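Local coordinates for protein putative exotoxin (superantigen) (Streptococcus pyogenes, PDB 1TY0) that probably acts as a secreted superantigen toxin that engages T-cell receptors, can form dimers, and binds zinc, at residues N49-E55 / D83-G89; G74-I78 / R183-F187; K126-I131 / N193-M198; F134-I138 / F201-I206. All blocks are in the same frame, centred on the assembly; numbering follows the deposited sequence.

Contact 1: residues N49-E55 / D83-G89; sequences NFSVDSE and DVYYIYG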
loop_
_atom_site.group_PDB
_atom_site.type_symbol
_atom_site.label_atom_id
_atom_site.label_comp_id
_atom_site.label_asym_id
_atom_site.label_seq_id
_atom_site.Cartn_x
_atom_site.Cartn_y
_atom_site.Cartn_z
ATOM N N ASN A 49 10.669 -11.638 -13.284
ATOM C CA ASN A 49 10.403 -12.698 -12.317
ATOM C C ASN A 49 9.865 -12.056 -11.044
ATOM O O ASN A 49 10.501 -11.177 -10.464
ATOM C CB ASN A 49 11.671 -13.492 -12.005
ATOM C CG ASN A 49 11.397 -14.683 -11.109
ATOM O OD1 ASN A 49 10.497 -15.479 -11.377
ATOM N ND2 ASN A 49 12.173 -14.812 -10.039
ATOM N N PHE A 50 8.689 -12.501 -10.616
ATOM C CA PHE A 50 8.057 -11.942 -9.430
ATOM C C PHE A 50 7.057 -12.949 -8.888
ATOM O O PHE A 50 6.269 -13.535 -9.635
ATOM C CB PHE A 50 7.332 -10.641 -9.796
ATOM C CG PHE A 50 7.327 -9.610 -8.702
ATOM C CD1 PHE A 50 6.685 -9.854 -7.490
ATOM C CD2 PHE A 50 7.977 -8.394 -8.879
ATOM C CE1 PHE A 50 6.694 -8.899 -6.468
ATOM C CE2 PHE A 50 7.992 -7.431 -7.866
ATOM C CZ PHE A 50 7.350 -7.686 -6.659
ATOM N N SER A 51 7.079 -13.158 -7.583
ATOM C CA SER A 51 6.144 -14.100 -7.006
ATOM C C SER A 51 5.504 -13.561 -5.742
ATOM O O SER A 51 5.835 -12.473 -5.261
ATOM C CB SER A 51 6.851 -15.428 -6.704
ATOM O OG SER A 51 7.962 -15.228 -5.849
ATOM N N VAL A 52 4.559 -14.329 -5.232
ATOM C CA VAL A 52 3.872 -13.979 -4.002
ATOM C C VAL A 52 3.991 -15.174 -3.075
ATOM O O VAL A 52 3.718 -16.308 -3.476
ATOM C CB VAL A 52 2.381 -13.690 -4.246
ATOM C CG1 VAL A 52 1.654 -13.491 -2.904
ATOM C CG2 VAL A 52 2.228 -12.446 -5.113
ATOM N N ASP A 53 4.435 -14.921 -1.851
ATOM C CA ASP A 53 4.538 -15.966 -0.847
ATOM C C ASP A 53 3.405 -15.763 0.139
ATOM O O ASP A 53 3.403 -14.797 0.897
ATOM C CB ASP A 53 5.861 -15.901 -0.084
ATOM C CG ASP A 53 5.820 -16.716 1.201
ATOM O OD1 ASP A 53 5.172 -17.787 1.198
ATOM O OD2 ASP A 53 6.426 -16.291 2.208
ATOM N N SER A 54 2.431 -16.665 0.113
ATOM C CA SER A 54 1.308 -16.577 1.032
ATOM C C SER A 54 1.519 -17.599 2.140
ATOM O O SER A 54 1.517 -18.799 1.889
ATOM C CB SER A 54 -0.009 -16.882 0.314
ATOM O OG SER A 54 -1.069 -16.922 1.257
ATOM N N GLU A 55 1.699 -17.118 3.362
ATOM C CA GLU A 55 1.909 -18.002 4.502
ATOM C C GLU A 55 0.571 -18.268 5.184
ATOM O O GLU A 55 -0.195 -17.341 5.446
ATOM C CB GLU A 55 2.885 -17.355 5.479
ATOM C CG GLU A 55 3.264 -18.235 6.656
ATOM C CD GLU A 55 4.214 -17.534 7.604
ATOM O OE1 GLU A 55 5.328 -17.167 7.167
ATOM O OE2 GLU A 55 3.845 -17.345 8.786
ATOM N N ASP A 83 12.005 -9.477 -5.179
ATOM C CA ASP A 83 10.785 -9.267 -5.953
ATOM C C ASP A 83 9.790 -10.360 -5.587
ATOM O O ASP A 83 9.493 -11.277 -6.367
ATOM C CB ASP A 83 11.084 -9.269 -7.453
ATOM C CG ASP A 83 11.910 -8.067 -7.879
ATOM O OD1 ASP A 83 11.600 -6.942 -7.429
ATOM O OD2 ASP A 83 12.861 -8.243 -8.669
ATOM N N VAL A 84 9.300 -10.245 -4.362
ATOM C CA VAL A 84 8.341 -11.179 -3.799
ATOM C C VAL A 84 7.438 -10.389 -2.864
ATOM O O VAL A 84 7.923 -9.550 -2.109
ATOM C CB VAL A 84 9.039 -12.251 -2.935
ATOM C CG1 VAL A 84 8.004 -13.177 -2.322
ATOM C CG2 VAL A 84 10.032 -13.040 -3.769
ATOM N N TYR A 85 6.137 -10.638 -2.927
ATOM C CA TYR A 85 5.211 -9.987 -2.006
ATOM C C TYR A 85 4.947 -10.999 -0.888
ATOM O O TYR A 85 4.750 -12.185 -1.153
ATOM C CB TYR A 85 3.882 -9.645 -2.687
ATOM C CG TYR A 85 3.929 -8.429 -3.579
ATOM C CD1 TYR A 85 4.384 -7.202 -3.099
ATOM C CD2 TYR A 85 3.493 -8.501 -4.899
ATOM C CE1 TYR A 85 4.402 -6.070 -3.917
ATOM C CE2 TYR A 85 3.506 -7.381 -5.725
ATOM C CZ TYR A 85 3.957 -6.171 -5.230
ATOM O OH TYR A 85 3.937 -5.067 -6.047
ATOM N N TYR A 86 4.931 -10.527 0.354
ATOM C CA TYR A 86 4.690 -11.402 1.500
ATOM C C TYR A 86 3.345 -11.074 2.132
ATOM O O TYR A 86 3.122 -9.961 2.611
ATOM C CB TYR A 86 5.823 -11.251 2.519
ATOM C CG TYR A 86 7.134 -11.752 1.970
ATOM C CD1 TYR A 86 7.371 -13.120 1.847
ATOM C CD2 TYR A 86 8.105 -10.869 1.495
ATOM C CE1 TYR A 86 8.535 -13.604 1.262
ATOM C CE2 TYR A 86 9.284 -11.349 0.901
ATOM C CZ TYR A 86 9.484 -12.715 0.790
ATOM O OH TYR A 86 10.621 -13.214 0.198
ATOM N N ILE A 87 2.442 -12.053 2.105
ATOM C CA ILE A 87 1.097 -11.882 2.655
ATOM C C ILE A 87 0.698 -13.119 3.454
ATOM O O ILE A 87 1.376 -14.145 3.396
ATOM C CB ILE A 87 0.044 -11.697 1.528
ATOM C CG1 ILE A 87 0.021 -12.939 0.627
ATOM C CG2 ILE A 87 0.376 -10.449 0.696
ATOM C CD1 ILE A 87 -1.095 -12.934 -0.414
ATOM N N TYR A 88 -0.394 -13.010 4.206
ATOM C CA TYR A 88 -0.920 -14.143 4.970
ATOM C C TYR A 88 -2.231 -14.507 4.288
ATOM O O TYR A 88 -3.086 -13.641 4.091
ATOM C CB TYR A 88 -1.206 -13.748 6.423
ATOM C CG TYR A 88 0.013 -13.420 7.243
ATOM C CD1 TYR A 88 1.073 -14.323 7.351
ATOM C CD2 TYR A 88 0.091 -12.222 7.955
ATOM C CE1 TYR A 88 2.180 -14.043 8.154
ATOM C CE2 TYR A 88 1.190 -11.936 8.761
ATOM C CZ TYR A 88 2.228 -12.848 8.857
ATOM O OH TYR A 88 3.319 -12.567 9.662
ATOM N N GLY A 89 -2.395 -15.776 3.920
ATOM C CA GLY A 89 -3.621 -16.195 3.258
ATOM C C GLY A 89 -3.936 -15.408 1.991
ATOM O O GLY A 89 -3.038 -15.112 1.195
HETATM O O HOH W 1 12.748 -9.993 -10.763
#
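Phe-50 and Asp-83 meet just before the two strands begin: the CB of Asp-83 sits over one face of the Phe-50 ring, 3.8 Å from its centroid, in a CH-pi contact, with the two side chains crossing at about a right angle. The Phe-50 ring also runs against Tyr-85, CE1 standing 3.6 Å from CD2 over the tyrosine's face; the planes are 40° apart, neither stacked nor edge-on. Val-52 carries the same apolar side further, its CG1 touching CD1 of Ile-87 at 3.8 Å.

On the other face, OD2 of Asp-53 comes to the edge of the Tyr-86 ring, 3.3 Å from CD1 and in the ring plane, while the carboxylate stands nearly upright to the ring. Glu-55 and Tyr-88 lie side by side and point the same way, but the glutamate's OE2 is paired with Lys-191. With its OG anti to the backbone N (chi1 174°), Ser-54 donates to Gly-89 O at 2.7 Å, just beyond the last paired residues. Backbone bonds alternate between the strands in parallel register, that from Asp-53 N to Tyr-85 O being 2.8 Å long.

Strands 51-55 and 84-93 are thus parallel neighbours in the OB-fold sheet; strand 37-41 flanks the first on its other edge, strand 69-74 pairs antiparallel with the second, and Val-52 and Ile-87 both pack on Ile-72.

Contact 2: residues G74-I78 / R183-F187; sequences GLPYI and RSDIF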
loop_
_atom_site.group_PDB
_atom_site.type_symbol
_atom_site.label_atom_id
_atom_site.label_comp_id
_atom_site.label_asym_id
_atom_site.label_seq_id
_atom_site.Cartn_x
_atom_site.Cartn_y
_atom_site.Cartn_z
ATOM N N GLY A 74 -4.320 -10.084 -0.784
ATOM C CA GLY A 74 -3.726 -10.099 0.538
ATOM C C GLY A 74 -3.055 -8.793 0.884
ATOM O O GLY A 74 -2.616 -8.050 0.002
ATOM N N LEU A 75 -2.974 -8.511 2.179
ATOM C CA LEU A 75 -2.344 -7.277 2.629
ATOM C C LEU A 75 -0.892 -7.568 2.972
ATOM O O LEU A 75 -0.604 -8.437 3.801
ATOM C CB LEU A 75 -3.099 -6.723 3.843
ATOM C CG LEU A 75 -4.620 -6.651 3.647
ATOM C CD1 LEU A 75 -5.281 -6.032 4.883
ATOM C CD2 LEU A 75 -4.940 -5.831 2.404
ATOM N N PRO A 76 0.053 -6.861 2.324
ATOM C CA PRO A 76 1.477 -7.093 2.604
ATOM C C PRO A 76 1.835 -6.672 4.025
ATOM O O PRO A 76 1.412 -5.612 4.481
ATOM C CB PRO A 76 2.174 -6.238 1.550
ATOM C CG PRO A 76 1.249 -5.054 1.434
ATOM C CD PRO A 76 -0.123 -5.728 1.393
ATOM N N TYR A 77 2.614 -7.496 4.723
ATOM C CA TYR A 77 2.988 -7.170 6.096
ATOM C C TYR A 77 4.460 -6.794 6.253
ATOM O O TYR A 77 4.883 -6.300 7.305
ATOM C CB TYR A 77 2.626 -8.336 7.029
ATOM C CG TYR A 77 3.312 -9.649 6.715
ATOM C CD1 TYR A 77 4.595 -9.923 7.195
ATOM C CD2 TYR A 77 2.678 -10.620 5.946
ATOM C CE1 TYR A 77 5.225 -11.137 6.915
ATOM C CE2 TYR A 77 3.300 -11.836 5.656
ATOM C CZ TYR A 77 4.571 -12.088 6.143
ATOM O OH TYR A 77 5.189 -13.288 5.856
ATOM N N ILE A 78 5.239 -7.020 5.206
ATOM C CA ILE A 78 6.655 -6.688 5.237
ATOM C C ILE A 78 7.180 -6.609 3.814
ATOM O O ILE A 78 6.648 -7.265 2.919
ATOM C CB ILE A 78 7.464 -7.753 6.016
ATOM C CG1 ILE A 78 8.868 -7.233 6.313
ATOM C CG2 ILE A 78 7.558 -9.045 5.215
ATOM C CD1 ILE A 78 8.903 -6.132 7.347
ATOM N N ARG A 183 1.806 -4.513 11.434
ATOM C CA ARG A 183 0.898 -5.045 10.426
ATOM C C ARG A 183 0.930 -6.567 10.469
ATOM O O ARG A 183 -0.102 -7.217 10.323
ATOM C CB ARG A 183 1.270 -4.540 9.030
ATOM C CG ARG A 183 0.591 -3.227 8.686
ATOM C CD ARG A 183 1.055 -2.669 7.347
ATOM N NE ARG A 183 0.321 -1.449 7.026
ATOM C CZ ARG A 183 0.767 -0.490 6.221
ATOM N NH1 ARG A 183 1.956 -0.597 5.642
ATOM N NH2 ARG A 183 0.018 0.581 5.995
ATOM N N SER A 184 2.115 -7.131 10.685
ATOM C CA SER A 184 2.249 -8.578 10.771
ATOM C C SER A 184 1.360 -9.110 11.893
ATOM O O SER A 184 0.636 -10.087 11.706
ATOM C CB SER A 184 3.698 -8.971 11.051
ATOM O OG SER A 184 3.823 -10.377 11.157
ATOM N N ASP A 185 1.422 -8.470 13.058
ATOM C CA ASP A 185 0.609 -8.902 14.199
ATOM C C ASP A 185 -0.880 -8.867 13.880
ATOM O O ASP A 185 -1.606 -9.818 14.179
ATOM C CB ASP A 185 0.840 -8.009 15.425
ATOM C CG ASP A 185 2.248 -8.098 15.971
ATOM O OD1 ASP A 185 2.861 -9.183 15.895
ATOM O OD2 ASP A 185 2.728 -7.078 16.500
ATOM N N ILE A 186 -1.324 -7.767 13.276
ATOM C CA ILE A 186 -2.737 -7.573 12.951
ATOM C C ILE A 186 -3.249 -8.439 11.807
ATOM O O ILE A 186 -4.402 -8.875 11.817
ATOM C CB ILE A 186 -3.016 -6.081 12.627
ATOM C CG1 ILE A 186 -2.765 -5.230 13.878
ATOM C CG2 ILE A 186 -4.458 -5.893 12.165
ATOM C CD1 ILE A 186 -2.685 -3.743 13.613
ATOM N N PHE A 187 -2.394 -8.701 10.826
ATOM C CA PHE A 187 -2.795 -9.501 9.675
ATOM C C PHE A 187 -2.652 -11.012 9.873
ATOM O O PHE A 187 -3.179 -11.787 9.083
ATOM C CB PHE A 187 -1.989 -9.097 8.429
ATOM C CG PHE A 187 -2.153 -7.659 8.014
ATOM C CD1 PHE A 187 -3.205 -6.876 8.489
ATOM C CD2 PHE A 187 -1.256 -7.095 7.105
ATOM C CE1 PHE A 187 -3.359 -5.552 8.065
ATOM C CE2 PHE A 187 -1.400 -5.776 6.674
ATOM C CZ PHE A 187 -2.454 -5.003 7.154
HETATM O O HOH W 2 2.855 -3.259 4.609
HETATM O O HOH W 3 4.734 -5.919 10.023
#
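The Phe-187 ring takes Leu-75 on one face: CB lies 3.4 Å from CE2 and makes a CH-pi contact, 27° off the ring normal. The opposite face looks back on its own helix, over the carbonyl carbon of Arg-183, and the carbonyl O of Pro-76 comes in the ring plane to the edge, 3.6 Å from CE2. CD1 of Leu-75 adds a second touch at 3.7 Å from CE1. Farther along, CB of Tyr-77 rests on the backbone of Ser-184, 3.8 Å from its CA; chi1 of 61° sets CG of Tyr-77 between its own N and carbonyl carbon, and the ring stacks with Tyr-88.

Polar links between the segments run through water. One water donates to Pro-76 O and accepts from Arg-183 NH1; another donates to Tyr-77 O at 2.7 Å and accepts from Ser-184 N. Arg-183 is held mainly within its own chain, NH2 by Tyr-16 O and NE by Ala-17 O, while NH1 also bonds to Glu-19 O of the second subunit. The contact joins the OB-fold and beta-grasp domains, the two-domain build of staphylococcal and streptococcal superantigens.

Contact 3: residues K126-I131 / N193-M198; sequences KPIFTI and NKTINM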
loop_
_atom_site.group_PDB
_atom_site.type_symbol
_atom_site.label_atom_id
_atom_site.label_comp_id
_atom_site.label_asym_id
_atom_site.label_seq_id
_atom_site.Cartn_x
_atom_site.Cartn_y
_atom_site.Cartn_z
ATOM N N LYS A 126 -14.879 -11.611 -7.565
ATOM C CA LYS A 126 -14.630 -13.045 -7.636
ATOM C C LYS A 126 -15.765 -13.831 -6.977
ATOM O O LYS A 126 -16.347 -13.386 -5.987
ATOM C CB LYS A 126 -13.271 -13.387 -6.998
ATOM C CG LYS A 126 -13.016 -12.750 -5.645
ATOM C CD LYS A 126 -11.656 -13.165 -5.065
ATOM C CE LYS A 126 -10.487 -12.514 -5.796
ATOM N NZ LYS A 126 -10.477 -11.025 -5.664
ATOM N N PRO A 127 -16.107 -15.006 -7.537
ATOM C CA PRO A 127 -17.176 -15.872 -7.023
ATOM C C PRO A 127 -16.839 -16.549 -5.698
ATOM O O PRO A 127 -17.730 -16.970 -4.958
ATOM C CB PRO A 127 -17.381 -16.869 -8.161
ATOM C CG PRO A 127 -16.001 -17.007 -8.723
ATOM C CD PRO A 127 -15.536 -15.567 -8.776
ATOM N N ILE A 128 -15.544 -16.650 -5.412
ATOM C CA ILE A 128 -15.048 -17.247 -4.178
ATOM C C ILE A 128 -14.052 -16.220 -3.656
ATOM O O ILE A 128 -13.122 -15.849 -4.368
ATOM C CB ILE A 128 -14.312 -18.572 -4.462
ATOM C CG1 ILE A 128 -15.262 -19.555 -5.146
ATOM C CG2 ILE A 128 -13.795 -19.175 -3.173
ATOM C CD1 ILE A 128 -14.581 -20.818 -5.616
ATOM N N PHE A 129 -14.246 -15.749 -2.430
ATOM C CA PHE A 129 -13.354 -14.730 -1.881
ATOM C C PHE A 129 -12.966 -14.973 -0.429
ATOM O O PHE A 129 -13.647 -15.702 0.301
ATOM C CB PHE A 129 -14.010 -13.348 -2.022
ATOM C CG PHE A 129 -15.299 -13.201 -1.256
ATOM C CD1 PHE A 129 -15.288 -12.829 0.080
ATOM C CD2 PHE A 129 -16.524 -13.463 -1.870
ATOM C CE1 PHE A 129 -16.480 -12.716 0.809
ATOM C CE2 PHE A 129 -17.717 -13.357 -1.156
ATOM C CZ PHE A 129 -17.695 -12.982 0.188
ATOM N N THR A 130 -11.866 -14.361 -0.007
ATOM C CA THR A 130 -11.413 -14.521 1.371
ATOM C C THR A 130 -12.064 -13.477 2.266
ATOM O O THR A 130 -12.437 -12.391 1.813
ATOM C CB THR A 130 -9.879 -14.355 1.500
ATOM O OG1 THR A 130 -9.503 -13.024 1.111
ATOM C CG2 THR A 130 -9.158 -15.366 0.619
ATOM N N ILE A 131 -12.207 -13.811 3.540
ATOM C CA ILE A 131 -12.763 -12.871 4.490
ATOM C C ILE A 131 -11.769 -11.716 4.571
ATOM O O ILE A 131 -12.150 -10.587 4.839
ATOM C CB ILE A 131 -12.959 -13.531 5.873
ATOM C CG1 ILE A 131 -14.049 -14.604 5.752
ATOM C CG2 ILE A 131 -13.344 -12.477 6.921
ATOM C CD1 ILE A 131 -14.334 -15.365 7.029
ATOM N N ASN A 193 -6.846 -18.331 6.121
ATOM C CA ASN A 193 -7.309 -18.298 4.731
ATOM C C ASN A 193 -8.814 -18.536 4.637
ATOM O O ASN A 193 -9.286 -19.147 3.679
ATOM C CB ASN A 193 -6.576 -19.376 3.911
ATOM C CG ASN A 193 -6.506 -19.050 2.419
ATOM O OD1 ASN A 193 -6.763 -19.906 1.569
ATOM N ND2 ASN A 193 -6.131 -17.826 2.097
ATOM N N LYS A 194 -9.567 -18.062 5.628
ATOM C CA LYS A 194 -11.016 -18.261 5.620
ATOM C C LYS A 194 -11.617 -17.748 4.325
ATOM O O LYS A 194 -11.391 -16.607 3.920
ATOM C CB LYS A 194 -11.671 -17.579 6.822
ATOM C CG LYS A 194 -11.619 -18.418 8.084
ATOM C CD LYS A 194 -12.488 -17.831 9.189
ATOM C CE LYS A 194 -12.538 -18.766 10.387
ATOM N NZ LYS A 194 -13.364 -18.214 11.496
ATOM N N THR A 195 -12.409 -18.604 3.695
ATOM C CA THR A 195 -13.001 -18.301 2.408
ATOM C C THR A 195 -14.517 -18.478 2.378
ATOM O O THR A 195 -15.070 -19.328 3.081
ATOM C CB THR A 195 -12.343 -19.209 1.341
ATOM O OG1 THR A 195 -10.945 -18.895 1.255
ATOM C CG2 THR A 195 -12.993 -19.041 -0.008
ATOM N N ILE A 196 -15.170 -17.668 1.552
ATOM C CA ILE A 196 -16.620 -17.711 1.395
ATOM C C ILE A 196 -16.987 -17.728 -0.081
ATOM O O ILE A 196 -16.364 -17.039 -0.890
ATOM C CB ILE A 196 -17.292 -16.461 2.003
ATOM C CG1 ILE A 196 -17.005 -16.379 3.500
ATOM C CG2 ILE A 196 -18.799 -16.503 1.743
ATOM C CD1 ILE A 196 -17.548 -15.112 4.153
ATOM N N ASN A 197 -18.000 -18.517 -0.430
ATOM C CA ASN A 197 -18.477 -18.562 -1.808
ATOM C C ASN A 197 -19.583 -17.513 -1.864
ATOM O O ASN A 197 -20.520 -17.549 -1.067
ATOM C CB ASN A 197 -19.055 -19.938 -2.152
ATOM C CG ASN A 197 -18.033 -21.049 -2.030
ATOM O OD1 ASN A 197 -16.943 -20.974 -2.594
ATOM N ND2 ASN A 197 -18.387 -22.098 -1.297
ATOM N N MET A 198 -19.472 -16.572 -2.797
ATOM C CA MET A 198 -20.460 -15.506 -2.908
ATOM C C MET A 198 -21.900 -16.014 -2.955
ATOM O O MET A 198 -22.815 -15.342 -2.481
ATOM C CB MET A 198 -20.176 -14.649 -4.145
ATOM C CG MET A 198 -21.084 -13.432 -4.277
ATOM S SD MET A 198 -20.975 -12.297 -2.873
ATOM C CE MET A 198 -19.555 -11.304 -3.357
#
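Phe-129 lies against Ile-196 and Met-198, and its ring can be followed outward from CB. CG, set between the backbone N and the carbonyl carbon (chi1 62°), turns the ring over the neighbouring strand, so that CG and CD2 stand above Ile-196 O, CD2 at 3.7 Å. CE2 meets the methyl CE of Met-198 at 3.5 Å, and the sulfur SD, 5.1 Å from the ring centroid, lies obliquely beside the ring in a Met-aromatic contact. CE1 and the far tip CZ reach the CB of Ile-196, CZ at 3.9 Å. Beneath the ring the same two residues exchange nearly straight backbone bonds, Phe-129 N to Ile-196 O at 2.9 Å and Ile-196 N to Phe-129 O at 2.8 Å.

On the other face of the two-stranded sheet, Ile-128 CG2 presses on Thr-195 CG2 at 3.3 Å, closer than usual for two methyls. Past the end of the strand, Ile-131 CD1 lies alongside the Lys-194 chain, whose NZ is paired with Glu-170.

The small antiparallel sheet leads into helix 131-146, which Thr-130 caps through Glu-133 N; Ile-196 packs on strand 157-164, and Ile-128 on Pro-93.

Contact 4: residues F134-I138 / F201-I206; sequences FDFKI and FSHFDI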
loop_
_atom_site.group_PDB
_atom_site.type_symbol
_atom_site.label_atom_id
_atom_site.label_comp_id
_atom_site.label_asym_id
_atom_site.label_seq_id
_atom_site.Cartn_x
_atom_site.Cartn_y
_atom_site.Cartn_z
ATOM N N PHE A 134 -12.865 -9.147 2.105
ATOM C CA PHE A 134 -14.086 -8.495 2.567
ATOM C C PHE A 134 -13.779 -7.573 3.749
ATOM O O PHE A 134 -14.235 -6.430 3.794
ATOM C CB PHE A 134 -15.112 -9.550 2.981
ATOM C CG PHE A 134 -16.508 -9.016 3.108
ATOM C CD1 PHE A 134 -16.878 -8.262 4.215
ATOM C CD2 PHE A 134 -17.447 -9.251 2.110
ATOM C CE1 PHE A 134 -18.165 -7.745 4.328
ATOM C CE2 PHE A 134 -18.737 -8.739 2.215
ATOM C CZ PHE A 134 -19.094 -7.984 3.328
ATOM N N ASP A 135 -12.989 -8.075 4.697
ATOM C CA ASP A 135 -12.626 -7.318 5.890
ATOM C C ASP A 135 -11.871 -6.040 5.531
ATOM O O ASP A 135 -12.200 -4.954 6.009
ATOM C CB ASP A 135 -11.786 -8.213 6.817
ATOM C CG ASP A 135 -11.548 -7.596 8.185
ATOM O OD1 ASP A 135 -12.363 -6.758 8.620
ATOM O OD2 ASP A 135 -10.552 -7.974 8.839
ATOM N N PHE A 136 -10.862 -6.165 4.681
ATOM C CA PHE A 136 -10.091 -5.000 4.264
ATOM C C PHE A 136 -10.979 -3.934 3.626
ATOM O O PHE A 136 -10.914 -2.760 3.990
ATOM C CB PHE A 136 -9.011 -5.404 3.260
ATOM C CG PHE A 136 -8.386 -4.238 2.550
ATOM C CD1 PHE A 136 -7.486 -3.404 3.207
ATOM C CD2 PHE A 136 -8.735 -3.951 1.232
ATOM C CE1 PHE A 136 -6.939 -2.291 2.557
ATOM C CE2 PHE A 136 -8.197 -2.847 0.579
ATOM C CZ PHE A 136 -7.298 -2.016 1.241
ATOM N N LYS A 137 -11.811 -4.348 2.677
ATOM C CA LYS A 137 -12.672 -3.398 1.985
ATOM C C LYS A 137 -13.694 -2.736 2.892
ATOM O O LYS A 137 -13.900 -1.529 2.806
ATOM C CB LYS A 137 -13.360 -4.078 0.801
ATOM C CG LYS A 137 -12.369 -4.473 -0.287
ATOM C CD LYS A 137 -13.034 -5.074 -1.522
ATOM C CE LYS A 137 -11.991 -5.239 -2.625
ATOM N NZ LYS A 137 -12.512 -5.947 -3.827
ATOM N N ILE A 138 -14.317 -3.512 3.772
ATOM C CA ILE A 138 -15.301 -2.942 4.683
ATOM C C ILE A 138 -14.634 -2.006 5.690
ATOM O O ILE A 138 -15.178 -0.954 6.012
ATOM C CB ILE A 138 -16.093 -4.036 5.432
ATOM C CG1 ILE A 138 -17.174 -3.388 6.303
ATOM C CG2 ILE A 138 -15.161 -4.871 6.279
ATOM C CD1 ILE A 138 -18.160 -4.378 6.877
ATOM N N PHE A 201 -23.226 -16.328 0.413
ATOM C CA PHE A 201 -23.259 -15.062 1.137
ATOM C C PHE A 201 -24.663 -14.467 1.168
ATOM O O PHE A 201 -25.292 -14.289 0.126
ATOM C CB PHE A 201 -22.301 -14.071 0.478
ATOM C CG PHE A 201 -22.308 -12.712 1.107
ATOM C CD1 PHE A 201 -21.716 -12.502 2.346
ATOM C CD2 PHE A 201 -22.918 -11.643 0.464
ATOM C CE1 PHE A 201 -21.729 -11.238 2.939
ATOM C CE2 PHE A 201 -22.939 -10.377 1.047
ATOM C CZ PHE A 201 -22.344 -10.174 2.286
ATOM N N SER A 202 -25.152 -14.152 2.365
ATOM C CA SER A 202 -26.484 -13.570 2.508
ATOM C C SER A 202 -26.414 -12.058 2.671
ATOM O O SER A 202 -26.995 -11.309 1.890
ATOM C CB SER A 202 -27.203 -14.175 3.711
ATOM O OG SER A 202 -28.435 -13.515 3.930
ATOM N N HIS A 203 -25.696 -11.620 3.699
ATOM C CA HIS A 203 -25.530 -10.200 3.983
ATOM C C HIS A 203 -24.520 -10.063 5.106
ATOM O O HIS A 203 -23.972 -11.054 5.583
ATOM C CB HIS A 203 -26.857 -9.575 4.423
ATOM C CG HIS A 203 -27.420 -10.175 5.673
ATOM N ND1 HIS A 203 -28.002 -11.425 5.703
ATOM C CD2 HIS A 203 -27.457 -9.714 6.946
ATOM C CE1 HIS A 203 -28.372 -11.707 6.939
ATOM N NE2 HIS A 203 -28.053 -10.686 7.713
ATOM N N PHE A 204 -24.273 -8.832 5.530
ATOM C CA PHE A 204 -23.339 -8.603 6.616
ATOM C C PHE A 204 -23.926 -7.581 7.574
ATOM O O PHE A 204 -24.887 -6.880 7.249
ATOM C CB PHE A 204 -21.987 -8.117 6.073
ATOM C CG PHE A 204 -21.999 -6.703 5.572
ATOM C CD1 PHE A 204 -21.770 -5.642 6.439
ATOM C CD2 PHE A 204 -22.235 -6.430 4.228
ATOM C CE1 PHE A 204 -21.774 -4.325 5.975
ATOM C CE2 PHE A 204 -22.242 -5.121 3.752
ATOM C CZ PHE A 204 -22.010 -4.065 4.627
ATOM N N ASP A 205 -23.350 -7.518 8.764
ATOM C CA ASP A 205 -23.787 -6.580 9.778
ATOM C C ASP A 205 -22.545 -5.952 10.373
ATOM O O ASP A 205 -21.554 -6.635 10.612
ATOM C CB ASP A 205 -24.558 -7.295 10.895
ATOM C CG ASP A 205 -25.901 -7.826 10.441
ATOM O OD1 ASP A 205 -26.758 -7.011 10.038
ATOM O OD2 ASP A 205 -26.103 -9.058 10.490
ATOM N N ILE A 206 -22.599 -4.646 10.586
ATOM C CA ILE A 206 -21.504 -3.918 11.201
ATOM C C ILE A 206 -22.080 -3.385 12.503
ATOM O O ILE A 206 -23.059 -2.638 12.489
ATOM C CB ILE A 206 -21.046 -2.713 10.352
ATOM C CG1 ILE A 206 -20.428 -3.195 9.040
ATOM C CG2 ILE A 206 -20.027 -1.883 11.135
ATOM C CD1 ILE A 206 -20.050 -2.064 8.098
#
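An aromatic cluster in the core of the beta-grasp domain joins the helix to the strand that bears two zinc ligands. Phe-134 turns its edge toward the face of Phe-204 in an offset edge-to-face pair, with centroids 5.6 Å apart and planes at 71°; its CZ comes 3.6 Å from CD2 of Phe-204. The Phe-201 ring approaches Phe-134 from the opposite direction, CZ to CE2 at 3.9 Å, with its plane oblique to that of its partner.

One helical turn on, Ile-138 points its extended chain at the strand. CG1 lies anti to the backbone N (chi1 -176°), which carries CD1 out to meet CD1 of Ile-206 tip to tip at 3.2 Å, tighter than a usual methyl contact. The same CD1 touches CE1 of Phe-204 at 3.7 Å, so it is shared by two strand residues.

His-203 and Asp-205 turn the other way, off the helix. Both are zinc ligands seen in this protein, together with His-169, though no metal is bound here. Ser-202 OG and His-203 ND1 are hydrogen-bonded at 2.8 Å, and these two residues form a classic beta bulge opposite Ala-163.

Strand 201-209 lies between strands 105-110 and 157-164; helix 131-146 packs across this sheet, with Phe-134 also on Ile-162, Ile-138 on Leu-160, and Phe-136 facing helix 5-18.

Overall arrangement
Contacts 2 and 4 are buried and mostly apolar, whereas contacts 1 and 3 are strand pairings, partly buried and held by backbone hydrogen bonds, parallel in the first and antiparallel in the other. Contact 1 belongs to the OB-fold domain, contacts 3 and 4 to the beta-grasp domain, and contact 2 spans both, relying on water for its polar links. Contacts 1 and 2 meet through Tyr-88, whose OH lies 2.7 Å from Ser-184 OG. Contacts 3 and 4 share a neighbourhood: strand 128-130 leads into helix 131-146, and Phe-129 packs on Phe-134. Leu-75 touching Phe-136 joins contact 2 to contact 4, while only contact 4 includes zinc ligands.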